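Local atomic coordinates of protein (glyceraldehyde 3-phosphate dehydrogenase) (Sulfolobus solfataricus, PDB entry 1B7G), a protein that oxidises and phosphorylates D-glyceraldehyde 3-phosphate in glycolysis, using NADP in preference to NAD and working as a homotetramer. Residues E307-D310 with A311-A314; I50-Q54 with Q55-K59. The protein carries 1 engineered substitution. One frame throughout, in Å; residues are numbered along the deposited sequence.

Interaction 1 of 2, residues E307-D310 with A311-A314; sequences ENID and AIRA
Ile309 and Arg313 sit one turn apart on the α-helix 304-315 and run side by side in the same direction. Four successive i to i+4 backbone bonds define the turn: Ala311 N to Glu307 O at 3.0 Å, Ile312 N to Asn308 O at 3.1 Å, a weak one from Arg313 N to Ile309 O at 3.3 Å, and Ala314 N to Asp310 O at 2.8 Å. The arginine chain leaves with CG anti to its carbonyl carbon (chi1 -62°) and then bends at chi2 (-140°), which brings the guanidinium back beside the preceding turn. There NH1 comes within 3.7 Å of Ile309 CG2, the methyl branch anti to the isoleucine's backbone N. Asp310 OD1 lies at the edge of the same guanidinium, near its plane, but the 4.1 Å to NH1 is too long for a salt bridge, and carboxylate and guanidinium planes are turned 50° apart. Thr328 OG1 of helix 321-331 hydrogen-bonds to both Asp310 OD1 and Arg313 NH1, joining the two groups indirectly. Each charge has a direct mate in another part of the chain: Arg313 NH2 forms a salt bridge with Asp25, and Asp310 OD2 one with Arg245. With the guanidinium gone, as in an alanine at Arg313, Asp25 and Thr328 would probably lose a partner and a gap would open beside the Ile309 methyl. On another side of the helix, Ala311 packs against Phe119, Ile134 and Val136 of the parallel sheet. The two isoleucines approach only at their ends, Ile309 CD1 standing 4.4 Å from Ile312 CD1, while Ile312 CG1 rests 3.5 Å from Asn308 O.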
# COMPACT_ATOMS: atom_id res chain seq x y z
N GLU A 307 17.33 -6.12 -10.01
CA GLU A 307 18.51 -5.72 -10.73
C GLU A 307 19.72 -5.57 -9.82
O GLU A 307 20.82 -6.01 -10.16
CB GLU A 307 18.30 -4.37 -11.49
CG GLU A 307 17.09 -4.40 -12.42
CD GLU A 307 17.15 -5.48 -13.48
OE1 GLU A 307 18.28 -5.83 -13.86
OE2 GLU A 307 16.11 -6.07 -13.88
N ASN A 308 19.53 -5.02 -8.62
CA ASN A 308 20.64 -4.86 -7.69
C ASN A 308 21.11 -6.24 -7.18
O ASN A 308 22.33 -6.44 -6.99
CB ASN A 308 20.26 -3.96 -6.52
CG ASN A 308 20.48 -2.48 -6.75
OD1 ASN A 308 21.56 -1.96 -6.52
ND2 ASN A 308 19.44 -1.79 -7.23
N ILE A 309 20.17 -7.18 -7.02
CA ILE A 309 20.57 -8.53 -6.60
C ILE A 309 21.42 -9.21 -7.66
O ILE A 309 22.53 -9.73 -7.39
CB ILE A 309 19.36 -9.38 -6.21
CG1 ILE A 309 18.57 -8.77 -5.06
CG2 ILE A 309 19.85 -10.80 -5.82
CD1 ILE A 309 19.39 -8.37 -3.84
N ASP A 310 21.02 -9.14 -8.93
CA ASP A 310 21.84 -9.72 -10.01
C ASP A 310 23.18 -9.04 -10.15
O ASP A 310 24.21 -9.70 -10.46
CB ASP A 310 21.07 -9.70 -11.32
CG ASP A 310 19.85 -10.59 -11.28
OD1 ASP A 310 19.95 -11.68 -10.66
OD2 ASP A 310 18.80 -10.23 -11.87
N ALA A 311 23.22 -7.72 -9.97
CA ALA A 311 24.43 -6.96 -10.08
C ALA A 311 25.46 -7.49 -9.05
O ALA A 311 26.65 -7.49 -9.35
CB ALA A 311 24.26 -5.46 -9.94
N ILE A 312 24.99 -7.79 -7.85
CA ILE A 312 25.90 -8.35 -6.84
C ILE A 312 26.52 -9.63 -7.40
O ILE A 312 27.72 -9.80 -7.41
CB ILE A 312 25.16 -8.67 -5.53
CG1 ILE A 312 24.84 -7.37 -4.78
CG2 ILE A 312 26.00 -9.59 -4.65
CD1 ILE A 312 23.71 -7.47 -3.76
N ARG A 313 25.70 -10.50 -7.97
CA ARG A 313 26.19 -11.75 -8.52
C ARG A 313 27.14 -11.55 -9.67
O ARG A 313 28.18 -12.24 -9.71
CB ARG A 313 25.02 -12.68 -8.88
CG ARG A 313 24.20 -13.03 -7.66
CD ARG A 313 23.76 -14.50 -7.66
NE ARG A 313 22.92 -14.76 -6.48
CZ ARG A 313 21.62 -14.51 -6.41
NH1 ARG A 313 20.94 -13.97 -7.44
NH2 ARG A 313 21.01 -14.80 -5.26
N ALA A 314 26.88 -10.58 -10.58
CA ALA A 314 27.79 -10.31 -11.66
C ALA A 314 29.16 -9.81 -11.17
O ALA A 314 30.22 -10.34 -11.51
CB ALA A 314 27.23 -9.26 -12.62

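Interaction 2 of 2, residues I50-Q54 with Q55-K59; sequences IYVPQ and QSIKK. Engineered in segment 50-54: Val52 (natural residue Leu).
Pro53 and Ser56 meet through the backbone, where Ser56 N donates to Pro53 O over 2.6 Å with a nearly straight N-H...O angle of 163°. This i to i+3 bond closes a β-turn with Gln54 and Gln55 at its corner. Pro53 O also receives a second, weak bond from Ile57 N at 3.2 Å, so one carbonyl serves two successive amides. The amide of Ile57 is shared in turn: its other acceptor is Gln54 O at 3.3 Å, approached from well above the carbonyl plane (65° out of it), away from the lone-pair directions. A second β-turn, 54-57, therefore overlaps the first. Gln55 N approaches Pro53 O closely as well, but the angle is too poor for a bond.

The paired turns bend the chain sharply, roughly at a right angle, between strand 50-51, at the edge of the parallel sheet of the Rossmann-type nucleotide-binding domain, and the short helix 57-61. Upstream of them the backbone is tied to other parts of the domain: Tyr51 bonds with Val31 and Lys33, Ile50 with Ala68, and Val52 with Gly69.

Side chains close the inner side of the bend without adding a polar bond between the segments. Val52, an engineered residue where the natural protein has leucine, has its CB pointing toward the following segment. Its CG1, anti to the backbone N (chi1 174°), lies 3.6 Å from Ser56 CB and 4.2 Å from Ile57 CG1. Phe60 of the helix touches the same valine. Ile57 CG1 also rests 3.4 Å from Gln54 O, placing hydrocarbon beside an acceptor already used by the amide of Ile57. Ser56 OG stands beside the proline ring, 4.0 Å from Pro53 CB.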
# COMPACT_ATOMS: atom_id res chain seq x y z
N ILE A 50 22.15 -1.14 12.25
CA ILE A 50 22.26 0.17 11.65
C ILE A 50 23.57 0.87 11.96
O ILE A 50 23.98 1.04 13.11
CB ILE A 50 21.12 1.10 12.12
CG1 ILE A 50 19.77 0.44 11.84
CG2 ILE A 50 21.26 2.46 11.42
CD1 ILE A 50 18.62 1.21 12.47
N TYR A 51 24.26 1.27 10.91
CA TYR A 51 25.53 1.96 10.98
C TYR A 51 25.31 3.41 10.53
O TYR A 51 24.44 3.64 9.68
CB TYR A 51 26.55 1.27 10.12
CG TYR A 51 26.88 -0.16 10.50
CD1 TYR A 51 26.00 -1.19 10.29
CD2 TYR A 51 28.14 -0.46 11.05
CE1 TYR A 51 26.33 -2.50 10.64
CE2 TYR A 51 28.48 -1.76 11.38
CZ TYR A 51 27.57 -2.78 11.18
OH TYR A 51 27.90 -4.08 11.51
N VAL A 52 25.99 4.34 11.15
CA VAL A 52 25.76 5.77 10.95
C VAL A 52 27.07 6.51 10.72
O VAL A 52 28.06 6.19 11.37
CB VAL A 52 25.12 6.36 12.22
CG1 VAL A 52 25.00 7.89 12.10
CG2 VAL A 52 23.72 5.79 12.48
N PRO A 53 27.07 7.54 9.87
CA PRO A 53 28.26 8.33 9.64
C PRO A 53 28.78 8.91 10.94
O PRO A 53 28.01 9.51 11.70
CB PRO A 53 27.83 9.44 8.69
CG PRO A 53 26.56 8.97 8.09
CD PRO A 53 25.93 8.01 9.06
N GLN A 54 30.06 8.74 11.19
CA GLN A 54 30.76 9.24 12.36
C GLN A 54 30.21 10.54 12.92
O GLN A 54 29.82 10.62 14.09
CB GLN A 54 32.23 9.42 11.95
CG GLN A 54 33.22 9.77 13.03
CD GLN A 54 34.61 9.95 12.41
OE1 GLN A 54 34.93 9.24 11.45
NE2 GLN A 54 35.39 10.87 12.94
N GLN A 55 30.06 11.56 12.08
CA GLN A 55 29.56 12.85 12.49
C GLN A 55 28.10 12.89 12.85
O GLN A 55 27.60 13.94 13.29
CB GLN A 55 29.86 13.88 11.37
CG GLN A 55 31.34 13.94 11.05
CD GLN A 55 31.66 14.84 9.88
OE1 GLN A 55 30.95 15.81 9.61
NE2 GLN A 55 32.74 14.52 9.17
N SER A 56 27.35 11.81 12.63
CA SER A 56 25.93 11.81 12.98
C SER A 56 25.64 10.87 14.13
O SER A 56 24.56 10.92 14.70
CB SER A 56 25.12 11.45 11.73
OG SER A 56 25.63 12.16 10.62
N ILE A 57 26.62 10.05 14.50
CA ILE A 57 26.44 9.06 15.55
C ILE A 57 25.76 9.59 16.80
O ILE A 57 24.79 8.94 17.24
CB ILE A 57 27.70 8.26 15.93
CG1 ILE A 57 28.29 7.59 14.70
CG2 ILE A 57 27.32 7.23 16.99
CD1 ILE A 57 29.04 6.29 14.89
N LYS A 58 26.21 10.69 17.39
CA LYS A 58 25.58 11.18 18.62
C LYS A 58 24.15 11.65 18.43
O LYS A 58 23.26 11.24 19.20
CB LYS A 58 26.43 12.21 19.34
CG LYS A 58 27.31 13.09 18.48
CD LYS A 58 28.43 13.75 19.27
CE LYS A 58 29.19 14.74 18.39
NZ LYS A 58 30.63 14.83 18.75
N LYS A 59 23.85 12.41 17.38
CA LYS A 59 22.45 12.84 17.17
C LYS A 59 21.57 11.64 16.93
O LYS A 59 20.48 11.51 17.48
CB LYS A 59 22.33 13.86 16.05
CG LYS A 59 20.93 14.44 15.86
CD LYS A 59 20.59 15.43 16.96
CE LYS A 59 19.38 16.28 16.60
NZ LYS A 59 19.41 17.62 17.26

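Both contacts are local, each within one continuous stretch, yet they occupy different settings. Interaction 1 is wholly buried and takes up most of helix 304-315, whereas interaction 2 lies largely at the surface, where an edge strand passes into a short helix. They share no element: their centres are 28 Å apart and their nearest atoms about 15 Å. Both adjoin the same parallel sheet, interaction 1 beside strands 118-119 and 133-136, interaction 2 at the other edge, formed by strand 50-51. Regular i to i+4 bonding and buried charged groups with partners outside the segments mark the first; i to i+3 turns, a shared acceptor and small apolar contacts mark the second.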